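Local coordinates for protein histone-lysine N-methyltransferase SETMAR (Homo sapiens, PDB 3BO5) that transfers methyl groups to a histone H3 lysine through the methyltransferase region (pre-SET, SET and post-SET) described here, and in full length serves DNA double-strand break repair, at residues 103-108 against 115-120; 57-62 against 221-226; 42-47 against 228-233. The protein carries 2 engineered substitutions. All coordinates share one frame; numbering follows the deposited sequence.

Contact 1 of 3, residues 103-108 against 115-120; sequences FECNVL and CRNRVV. With ZN (zinc ion), chain C; ZN (zinc ion), chain B.
Glu104 reaches across to residues 117-120 along its whole length. Its CB lies 3.2 Å from Asn117 O, and CG passes the same carbonyl. Beyond CG the chain runs extended (chi2 -162°), which carries the carboxylate to two successive amides. Glu104 OE2 takes the Val120 N-H on its syn lone pair, 2.7 Å from Val120 N, while OE1 is met by Val119 N from above the carboxylate plane, 58° out of it; Gln121 NE2 also bonds to OE1. Val120 CG2 packs against OE2.

Asn117 binds the 103-105 backbone twice: its ND2 donates to Phe103 O at 2.9 Å, and its own O accepts from Cys105 N. Arg118 grips Asn106 O end-on with NH1 (3.1 Å) and NH2, the oxygen lying close to the guanidinium plane, and Cys105 CB sits over one face of that group. Arg118 NH1 also bonds to Gln121 OE1.

Cys105 SG bridges two zinc ions, and Cys115 SG binds one of them at 2.3 Å, part of the triangular three-zinc cluster of the pre-SET domain. Two backbone N-H groups and the Gln121 amide point at the buried carboxylate, which would probably stabilise its negative charge.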
loop_
_atom_site.group_PDB
_atom_site.type_symbol
_atom_site.label_atom_id
_atom_site.label_comp_id
_atom_site.label_asym_id
_atom_site.label_seq_id
_atom_site.Cartn_x
_atom_site.Cartn_y
_atom_site.Cartn_z
ATOM N N PHE A 103 -5.881 4.877 -13.020
ATOM C CA PHE A 103 -6.978 3.912 -13.075
ATOM C C PHE A 103 -6.500 2.681 -13.787
ATOM O O PHE A 103 -5.975 2.792 -14.854
ATOM C CB PHE A 103 -8.151 4.522 -13.856
ATOM C CG PHE A 103 -8.821 5.600 -13.104
ATOM C CD1 PHE A 103 -9.964 5.310 -12.334
ATOM C CD2 PHE A 103 -8.329 6.911 -13.176
ATOM C CE1 PHE A 103 -10.608 6.329 -11.602
ATOM C CE2 PHE A 103 -8.983 7.951 -12.442
ATOM C CZ PHE A 103 -10.094 7.641 -11.691
ATOM N N GLU A 104 -6.656 1.530 -13.168
ATOM C CA GLU A 104 -6.481 0.231 -13.892
ATOM C C GLU A 104 -7.772 -0.170 -14.597
ATOM O O GLU A 104 -8.887 0.202 -14.179
ATOM C CB GLU A 104 -6.057 -0.895 -12.920
ATOM C CG GLU A 104 -4.665 -0.626 -12.411
ATOM C CD GLU A 104 -3.981 -1.870 -11.814
ATOM O OE1 GLU A 104 -4.586 -2.981 -11.730
ATOM O OE2 GLU A 104 -2.830 -1.621 -11.384
ATOM N N CYS A 105 -7.624 -1.024 -15.633
ATOM C CA CYS A 105 -8.814 -1.679 -16.180
ATOM C C CYS A 105 -9.376 -2.582 -15.075
ATOM O O CYS A 105 -8.656 -3.023 -14.192
ATOM C CB CYS A 105 -8.456 -2.398 -17.453
ATOM S SG CYS A 105 -8.144 -1.270 -18.736
ATOM N N ASN A 106 -10.717 -2.705 -15.059
ATOM C CA ASN A 106 -11.395 -3.323 -13.952
ATOM C C ASN A 106 -12.279 -4.477 -14.371
ATOM O O ASN A 106 -12.170 -4.977 -15.461
ATOM C CB ASN A 106 -12.112 -2.280 -13.105
ATOM C CG ASN A 106 -13.303 -1.666 -13.805
ATOM O OD1 ASN A 106 -13.861 -2.244 -14.721
ATOM N ND2 ASN A 106 -13.759 -0.498 -13.306
ATOM N N VAL A 107 -13.135 -4.922 -13.448
ATOM C CA VAL A 107 -13.898 -6.144 -13.751
ATOM C C VAL A 107 -14.888 -5.901 -14.923
ATOM O O VAL A 107 -15.355 -6.859 -15.565
ATOM C CB VAL A 107 -14.613 -6.614 -12.470
ATOM C CG1 VAL A 107 -15.689 -5.632 -12.042
ATOM C CG2 VAL A 107 -15.132 -8.069 -12.621
ATOM N N LEU A 108 -15.208 -4.637 -15.175
ATOM C CA LEU A 108 -16.153 -4.333 -16.226
ATOM C C LEU A 108 -15.541 -4.033 -17.577
ATOM O O LEU A 108 -16.287 -3.943 -18.623
ATOM C CB LEU A 108 -17.038 -3.191 -15.805
ATOM C CG LEU A 108 -17.832 -3.548 -14.544
ATOM C CD1 LEU A 108 -18.701 -2.311 -14.371
ATOM C CD2 LEU A 108 -18.655 -4.847 -14.662
ATOM N N CYS A 115 -4.407 -7.453 -20.259
ATOM C CA CYS A 115 -4.261 -6.071 -20.566
ATOM C C CYS A 115 -3.098 -5.517 -19.715
ATOM O O CYS A 115 -3.015 -5.798 -18.527
ATOM C CB CYS A 115 -5.556 -5.328 -20.165
ATOM S SG CYS A 115 -5.460 -3.528 -20.348
ATOM N N ARG A 116 -2.246 -4.700 -20.346
ATOM C CA ARG A 116 -1.098 -4.084 -19.648
ATOM C C ARG A 116 -1.502 -3.113 -18.568
ATOM O O ARG A 116 -0.637 -2.773 -17.743
ATOM C CB ARG A 116 -0.132 -3.379 -20.596
ATOM C CG ARG A 116 0.673 -4.463 -21.336
ATOM C CD ARG A 116 1.149 -3.964 -22.695
ATOM N NE ARG A 116 2.169 -2.922 -22.648
ATOM C CZ ARG A 116 2.781 -2.467 -23.743
ATOM N NH1 ARG A 116 3.701 -1.522 -23.654
ATOM N NH2 ARG A 116 2.461 -2.969 -24.936
ATOM N N ASN A 117 -2.771 -2.705 -18.564
ATOM C CA ASN A 117 -3.239 -1.797 -17.519
ATOM C C ASN A 117 -3.934 -2.543 -16.381
ATOM O O ASN A 117 -4.784 -1.934 -15.700
ATOM C CB ASN A 117 -4.153 -0.692 -18.104
ATOM C CG ASN A 117 -4.329 0.464 -17.187
ATOM O OD1 ASN A 117 -3.353 0.952 -16.632
ATOM N ND2 ASN A 117 -5.564 0.967 -17.094
ATOM N N ARG A 118 -3.572 -3.813 -16.187
ATOM C CA ARG A 118 -4.008 -4.610 -15.001
ATOM C C ARG A 118 -2.734 -5.062 -14.340
ATOM O O ARG A 118 -2.014 -5.906 -14.905
ATOM C CB ARG A 118 -4.852 -5.826 -15.429
ATOM C CG ARG A 118 -6.082 -5.434 -16.233
ATOM C CD ARG A 118 -6.727 -6.673 -16.731
ATOM N NE ARG A 118 -7.979 -6.456 -17.499
ATOM C CZ ARG A 118 -9.171 -6.271 -16.979
ATOM N NH1 ARG A 118 -9.327 -6.117 -15.677
ATOM N NH2 ARG A 118 -10.237 -6.181 -17.822
ATOM N N VAL A 119 -2.427 -4.478 -13.192
ATOM C CA VAL A 119 -1.148 -4.761 -12.484
ATOM C C VAL A 119 -1.457 -4.906 -11.008
ATOM O O VAL A 119 -1.347 -6.030 -10.508
ATOM C CB VAL A 119 -0.061 -3.728 -12.741
ATOM C CG1 VAL A 119 1.107 -3.857 -11.778
ATOM C CG2 VAL A 119 0.394 -3.851 -14.175
ATOM N N VAL A 120 -1.869 -3.848 -10.298
ATOM C CA VAL A 120 -2.122 -4.023 -8.837
ATOM C C VAL A 120 -3.126 -5.143 -8.593
ATOM O O VAL A 120 -3.019 -5.980 -7.671
ATOM C CB VAL A 120 -2.629 -2.719 -8.302
ATOM C CG1 VAL A 120 -3.104 -2.820 -6.830
ATOM C CG2 VAL A 120 -1.511 -1.653 -8.457
HETATM ZN ZN ZN C . -7.637 -2.799 -20.466
HETATM ZN ZN ZN B . -10.297 -0.347 -18.930
#

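Contact 2 of 3, residues 57-62 against 221-226; sequences ITFPGC and PVRIDS. With ZN (zinc ion), chain B; ZN (zinc ion), chain D.
The Phe59 ring turns its edge to residues 224-226: Ile224 O and Ser226 O both lie near its plane, the latter 3.3 Å from CE2. Over one face, above the ring centre, stands CB of the preceding Thr58. Arg223 comes in obliquely, its CD 4.0 Å from Phe59 CE2, and the ring and guanidinium planes stand 76° apart, so this is contact with the aliphatic shaft and not a stack of flat groups. The guanidinium itself is engaged elsewhere, in a salt bridge with Glu185 and a hydrogen bond from NE to Met227 O.

A chi1 of -62° swings the Phe59 ring toward 221-226, and chi2 turns its CD2-CE2 edge to these carbonyls. Cutting Phe59 back to an alanine is likely to leave the Arg223 methylenes and the Ser226 carbonyl without their aromatic neighbour and to open a gap between the two segments.

Asp225 O is gripped by two consecutive amides. Thr58 N donates to Asp225 O at 2.7 Å with an almost straight N-H...O angle of 170°, and Phe59 N to the same Asp225 O at 3.3 Å; they arrive from opposite faces of the carbonyl plane. Ile57 CA adds a CA-H...O contact to the same oxygen. This joins the pre-SET chain to the loop that follows strand 217-223 of the SET domain, just ahead of the zinc cluster, where Cys62 SG bridges two zinc ions.

A water accepts from Ser226 OG at 2.6 Å and lies 3.2 Å from Thr58 OG1. Thr58 also has a polar partner in Met227, and Ser226 OG bonds to Val228 N. Asp225 OD1 accepts from Val107 N, and Asn106 ND2 donates to Phe59 O, fastening both segments to the loop after strand 102-103.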
loop_
_atom_site.group_PDB
_atom_site.type_symbol
_atom_site.label_atom_id
_atom_site.label_comp_id
_atom_site.label_asym_id
_atom_site.label_seq_id
_atom_site.Cartn_x
_atom_site.Cartn_y
_atom_site.Cartn_z
ATOM N N ILE A 57 -18.295 -2.077 -7.177
ATOM C CA ILE A 57 -17.885 -1.440 -8.430
ATOM C C ILE A 57 -18.574 -0.081 -8.594
ATOM O O ILE A 57 -19.832 -0.042 -8.514
ATOM C CB ILE A 57 -18.299 -2.302 -9.609
ATOM C CG1 ILE A 57 -17.837 -3.738 -9.391
ATOM C CG2 ILE A 57 -17.786 -1.634 -10.892
ATOM C CD1 ILE A 57 -18.439 -4.751 -10.440
ATOM N N THR A 58 -17.770 0.978 -8.818
ATOM C CA THR A 58 -18.179 2.375 -9.070
ATOM C C THR A 58 -17.953 2.750 -10.537
ATOM O O THR A 58 -18.712 3.561 -11.107
ATOM C CB THR A 58 -17.292 3.414 -8.256
ATOM O OG1 THR A 58 -17.174 3.003 -6.903
ATOM C CG2 THR A 58 -17.805 4.838 -8.347
ATOM N N PHE A 59 -16.890 2.175 -11.139
ATOM C CA PHE A 59 -16.446 2.647 -12.468
ATOM C C PHE A 59 -16.829 1.695 -13.550
ATOM O O PHE A 59 -16.585 0.505 -13.422
ATOM C CB PHE A 59 -14.924 2.815 -12.468
ATOM C CG PHE A 59 -14.480 3.824 -11.500
ATOM C CD1 PHE A 59 -14.962 5.121 -11.603
ATOM C CD2 PHE A 59 -13.650 3.501 -10.425
ATOM C CE1 PHE A 59 -14.579 6.123 -10.650
ATOM C CE2 PHE A 59 -13.241 4.497 -9.511
ATOM C CZ PHE A 59 -13.694 5.775 -9.610
ATOM N N PRO A 60 -17.471 2.226 -14.618
ATOM C CA PRO A 60 -18.000 1.286 -15.618
ATOM C C PRO A 60 -16.992 0.681 -16.584
ATOM O O PRO A 60 -17.325 -0.288 -17.278
ATOM C CB PRO A 60 -18.958 2.120 -16.435
ATOM C CG PRO A 60 -18.621 3.519 -16.218
ATOM C CD PRO A 60 -17.926 3.610 -14.839
ATOM N N GLY A 61 -15.804 1.240 -16.532
ATOM C CA GLY A 61 -14.694 0.687 -17.344
ATOM C C GLY A 61 -14.571 1.295 -18.736
ATOM O O GLY A 61 -15.321 2.223 -19.133
ATOM N N CYS A 62 -13.620 0.753 -19.505
ATOM C CA CYS A 62 -13.414 1.249 -20.862
ATOM C C CYS A 62 -14.169 0.381 -21.839
ATOM O O CYS A 62 -14.692 -0.699 -21.517
ATOM C CB CYS A 62 -11.933 1.218 -21.177
ATOM S SG CYS A 62 -11.204 -0.441 -21.142
ATOM N N PRO A 221 -1.981 5.991 -5.098
ATOM C CA PRO A 221 -3.419 5.568 -5.072
ATOM C C PRO A 221 -3.802 5.041 -6.439
ATOM O O PRO A 221 -3.580 5.708 -7.455
ATOM C CB PRO A 221 -4.170 6.890 -4.759
ATOM C CG PRO A 221 -3.094 7.885 -4.275
ATOM C CD PRO A 221 -1.802 7.442 -4.951
ATOM N N VAL A 222 -4.281 3.792 -6.474
ATOM C CA VAL A 222 -4.638 3.183 -7.739
ATOM C C VAL A 222 -6.113 2.782 -7.660
ATOM O O VAL A 222 -6.490 1.999 -6.786
ATOM C CB VAL A 222 -3.757 1.956 -8.024
ATOM C CG1 VAL A 222 -4.293 1.251 -9.279
ATOM C CG2 VAL A 222 -2.289 2.394 -8.242
ATOM N N ARG A 223 -6.923 3.341 -8.584
ATOM C CA ARG A 223 -8.330 2.908 -8.634
ATOM C C ARG A 223 -8.565 1.796 -9.604
ATOM O O ARG A 223 -8.003 1.803 -10.686
ATOM C CB ARG A 223 -9.260 4.117 -8.899
ATOM C CG ARG A 223 -9.351 5.030 -7.680
ATOM C CD ARG A 223 -10.040 6.338 -7.943
ATOM N NE ARG A 223 -10.216 7.009 -6.648
ATOM C CZ ARG A 223 -9.267 7.717 -6.031
ATOM N NH1 ARG A 223 -8.041 7.841 -6.556
ATOM N NH2 ARG A 223 -9.556 8.310 -4.864
ATOM N N ILE A 224 -9.424 0.852 -9.231
ATOM C CA ILE A 224 -9.714 -0.308 -10.057
ATOM C C ILE A 224 -11.247 -0.371 -10.188
ATOM O O ILE A 224 -11.812 0.277 -11.048
ATOM C CB ILE A 224 -9.131 -1.585 -9.513
ATOM C CG1 ILE A 224 -7.606 -1.340 -9.218
ATOM C CG2 ILE A 224 -9.344 -2.774 -10.516
ATOM C CD1 ILE A 224 -6.797 -2.566 -8.815
ATOM N N ASP A 225 -11.888 -1.137 -9.313
ATOM C CA ASP A 225 -13.368 -1.189 -9.374
ATOM C C ASP A 225 -14.065 -0.039 -8.685
ATOM O O ASP A 225 -15.128 0.382 -9.075
ATOM C CB ASP A 225 -13.869 -2.484 -8.751
ATOM C CG ASP A 225 -13.437 -3.725 -9.496
ATOM O OD1 ASP A 225 -13.260 -3.663 -10.675
ATOM O OD2 ASP A 225 -13.344 -4.835 -8.907
ATOM N N SER A 226 -13.431 0.449 -7.632
ATOM C CA SER A 226 -14.012 1.349 -6.648
ATOM C C SER A 226 -13.424 2.723 -6.598
ATOM O O SER A 226 -12.221 2.928 -6.829
ATOM C CB SER A 226 -13.818 0.651 -5.270
ATOM O OG SER A 226 -14.290 1.469 -4.199
HETATM ZN ZN ZN B . -10.297 -0.347 -18.930
HETATM ZN ZN ZN D . -9.362 0.146 -22.492
HETATM O O HOH W 1 -16.883 1.319 -4.208
#

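Contact 3 of 3, residues 42-47 against 228-233; sequences PDHVVG and VPKLAL
Asp43 OD1 receives two waters, at 2.8 and 2.7 Å, and each of them also accepts from Lys230 NZ. One of the pair takes the His44 N-H as well, 2.9 Å from His44 N, and so ties the backbone to both charged side chains. Asp43 OD1 and Lys230 NZ themselves stay 4.2 Å apart, beyond a salt bridge; the opposite charges are linked through solvent. The bend in the Lys230 chain (chi2 -51°) helps bring the ammonium group back towards the 42-47 segment.

The direct bond is His44 NE2 to Pro229 O, also 2.9 Å, with an N-H...O angle of 152°. The oxygen lies within 3° of the imidazole plane, an edge-on approach; since a carbonyl oxygen can only accept, the proton is on NE2. At the other ring nitrogen, ND1 has a weak hydrogen bond with Gly157 N, so both polar positions of this buried ring have partners. Val228 CG1 rests 3.9 Å from His44 CD2, crossing obliquely, while Val197 and Ala156 from adjoining strands pack on the histidine too.

Strands 45-46 and 230-235 each pair with strand 151-160, the first parallel and the second antiparallel. His44 thus packs the N-terminal segment onto the mixed beta-sheet core of the SET domain.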
loop_
_atom_site.group_PDB
_atom_site.type_symbol
_atom_site.label_atom_id
_atom_site.label_comp_id
_atom_site.label_asym_id
_atom_site.label_seq_id
_atom_site.Cartn_x
_atom_site.Cartn_y
_atom_site.Cartn_z
ATOM N N PRO A 42 -6.585 -9.817 2.058
ATOM C CA PRO A 42 -5.784 -9.353 0.944
ATOM C C PRO A 42 -6.279 -8.064 0.376
ATOM O O PRO A 42 -5.592 -7.431 -0.505
ATOM C CB PRO A 42 -5.930 -10.514 -0.078
ATOM C CG PRO A 42 -7.362 -11.015 0.181
ATOM C CD PRO A 42 -7.560 -10.867 1.695
ATOM N N ASP A 43 -7.481 -7.602 0.812
ATOM C CA ASP A 43 -8.080 -6.469 0.174
ATOM C C ASP A 43 -8.724 -5.562 1.212
ATOM O O ASP A 43 -9.030 -6.009 2.298
ATOM C CB ASP A 43 -9.192 -6.853 -0.796
ATOM C CG ASP A 43 -8.623 -7.375 -2.090
ATOM O OD1 ASP A 43 -8.114 -6.557 -2.861
ATOM O OD2 ASP A 43 -8.759 -8.598 -2.287
ATOM N N HIS A 44 -8.954 -4.320 0.855
ATOM C CA HIS A 44 -9.694 -3.413 1.786
ATOM C C HIS A 44 -11.052 -4.065 2.149
ATOM O O HIS A 44 -11.707 -4.796 1.345
ATOM C CB HIS A 44 -10.096 -2.117 1.144
ATOM C CG HIS A 44 -8.988 -1.167 0.813
ATOM N ND1 HIS A 44 -7.851 -1.014 1.592
ATOM C CD2 HIS A 44 -8.897 -0.263 -0.202
ATOM C CE1 HIS A 44 -7.115 -0.045 1.059
ATOM N NE2 HIS A 44 -7.719 0.412 -0.026
ATOM N N VAL A 45 -11.497 -3.760 3.373
ATOM C CA VAL A 45 -12.812 -4.184 3.828
ATOM C C VAL A 45 -13.499 -2.943 4.383
ATOM O O VAL A 45 -12.864 -1.935 4.684
ATOM C CB VAL A 45 -12.723 -5.238 4.929
ATOM C CG1 VAL A 45 -11.955 -6.498 4.427
ATOM C CG2 VAL A 45 -12.035 -4.670 6.198
ATOM N N VAL A 46 -14.836 -3.038 4.459
ATOM C CA VAL A 46 -15.609 -1.946 5.067
ATOM C C VAL A 46 -15.283 -1.856 6.529
ATOM O O VAL A 46 -15.220 -2.896 7.252
ATOM C CB VAL A 46 -17.128 -2.245 5.028
ATOM C CG1 VAL A 46 -17.902 -1.285 5.997
ATOM C CG2 VAL A 46 -17.617 -2.111 3.654
ATOM N N GLY A 47 -15.119 -0.597 6.995
ATOM C CA GLY A 47 -14.896 -0.400 8.423
ATOM C C GLY A 47 -15.917 0.635 8.878
ATOM O O GLY A 47 -16.635 1.238 8.032
ATOM N N VAL A 228 -12.809 3.991 -3.829
ATOM C CA VAL A 228 -11.841 3.825 -2.733
ATOM C C VAL A 228 -10.527 3.297 -3.378
ATOM O O VAL A 228 -10.508 2.160 -3.930
ATOM C CB VAL A 228 -12.283 2.838 -1.713
ATOM C CG1 VAL A 228 -11.223 2.864 -0.543
ATOM C CG2 VAL A 228 -13.629 3.374 -1.117
ATOM N N PRO A 229 -9.481 4.102 -3.324
ATOM C CA PRO A 229 -8.275 3.651 -4.017
ATOM C C PRO A 229 -7.516 2.557 -3.304
ATOM O O PRO A 229 -7.570 2.423 -2.080
ATOM C CB PRO A 229 -7.375 4.892 -4.016
ATOM C CG PRO A 229 -7.683 5.527 -2.691
ATOM C CD PRO A 229 -9.274 5.429 -2.717
ATOM N N LYS A 230 -6.846 1.714 -4.080
ATOM C CA LYS A 230 -5.864 0.846 -3.534
ATOM C C LYS A 230 -4.603 1.676 -3.270
ATOM O O LYS A 230 -4.291 2.605 -4.012
ATOM C CB LYS A 230 -5.533 -0.191 -4.619
ATOM C CG LYS A 230 -6.735 -0.924 -5.116
ATOM C CD LYS A 230 -7.597 -1.527 -3.995
ATOM C CE LYS A 230 -8.701 -2.398 -4.634
ATOM N NZ LYS A 230 -9.724 -2.681 -3.510
ATOM N N LEU A 231 -3.927 1.368 -2.165
ATOM C CA LEU A 231 -2.723 2.109 -1.769
ATOM C C LEU A 231 -1.585 1.207 -2.166
ATOM O O LEU A 231 -1.184 0.315 -1.445
ATOM C CB LEU A 231 -2.721 2.341 -0.245
ATOM C CG LEU A 231 -3.913 3.181 0.252
ATOM C CD1 LEU A 231 -3.645 3.546 1.725
ATOM C CD2 LEU A 231 -4.258 4.363 -0.619
ATOM N N ALA A 232 -1.136 1.430 -3.393
ATOM C CA ALA A 232 -0.263 0.424 -4.049
ATOM C C ALA A 232 1.180 0.815 -3.881
ATOM O O ALA A 232 1.530 1.929 -4.263
ATOM C CB ALA A 232 -0.640 0.377 -5.527
ATOM N N LEU A 233 2.025 -0.085 -3.367
ATOM C CA LEU A 233 3.464 0.268 -3.130
ATOM C C LEU A 233 4.215 -0.399 -4.274
ATOM O O LEU A 233 4.039 -1.599 -4.548
ATOM C CB LEU A 233 4.002 -0.329 -1.826
ATOM C CG LEU A 233 3.314 0.503 -0.731
ATOM C CD1 LEU A 233 2.448 -0.209 0.257
ATOM C CD2 LEU A 233 4.146 1.649 -0.249
HETATM O O HOH W 2 -7.854 -4.008 -1.834
HETATM O O HOH W 3 -10.036 -5.527 -4.526
#

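Overall arrangement
From the N terminus, residues 42-47 come first and meet 228-233, so contact 3 closes the longest loop. Residues 57-62 follow and return to 221-226, which nests contact 2 inside contact 3. Contact 1, between 103-108 and 115-120, is a short closure nested within both. Contacts 1 and 2 have centres about 9 Å apart and share a zinc ion held by Cys105 and Cys62; Glu104 N probably bonds to Arg223 O there. Contacts 2 and 3 meet through the adjacent antiparallel strands 217-223 and 230-235, with Val222 N 2.7 Å from Lys230 O. Val120 packs on Ala232, linking contact 1 to contact 3. Together they join the pre-SET zinc cluster to the SET sheet.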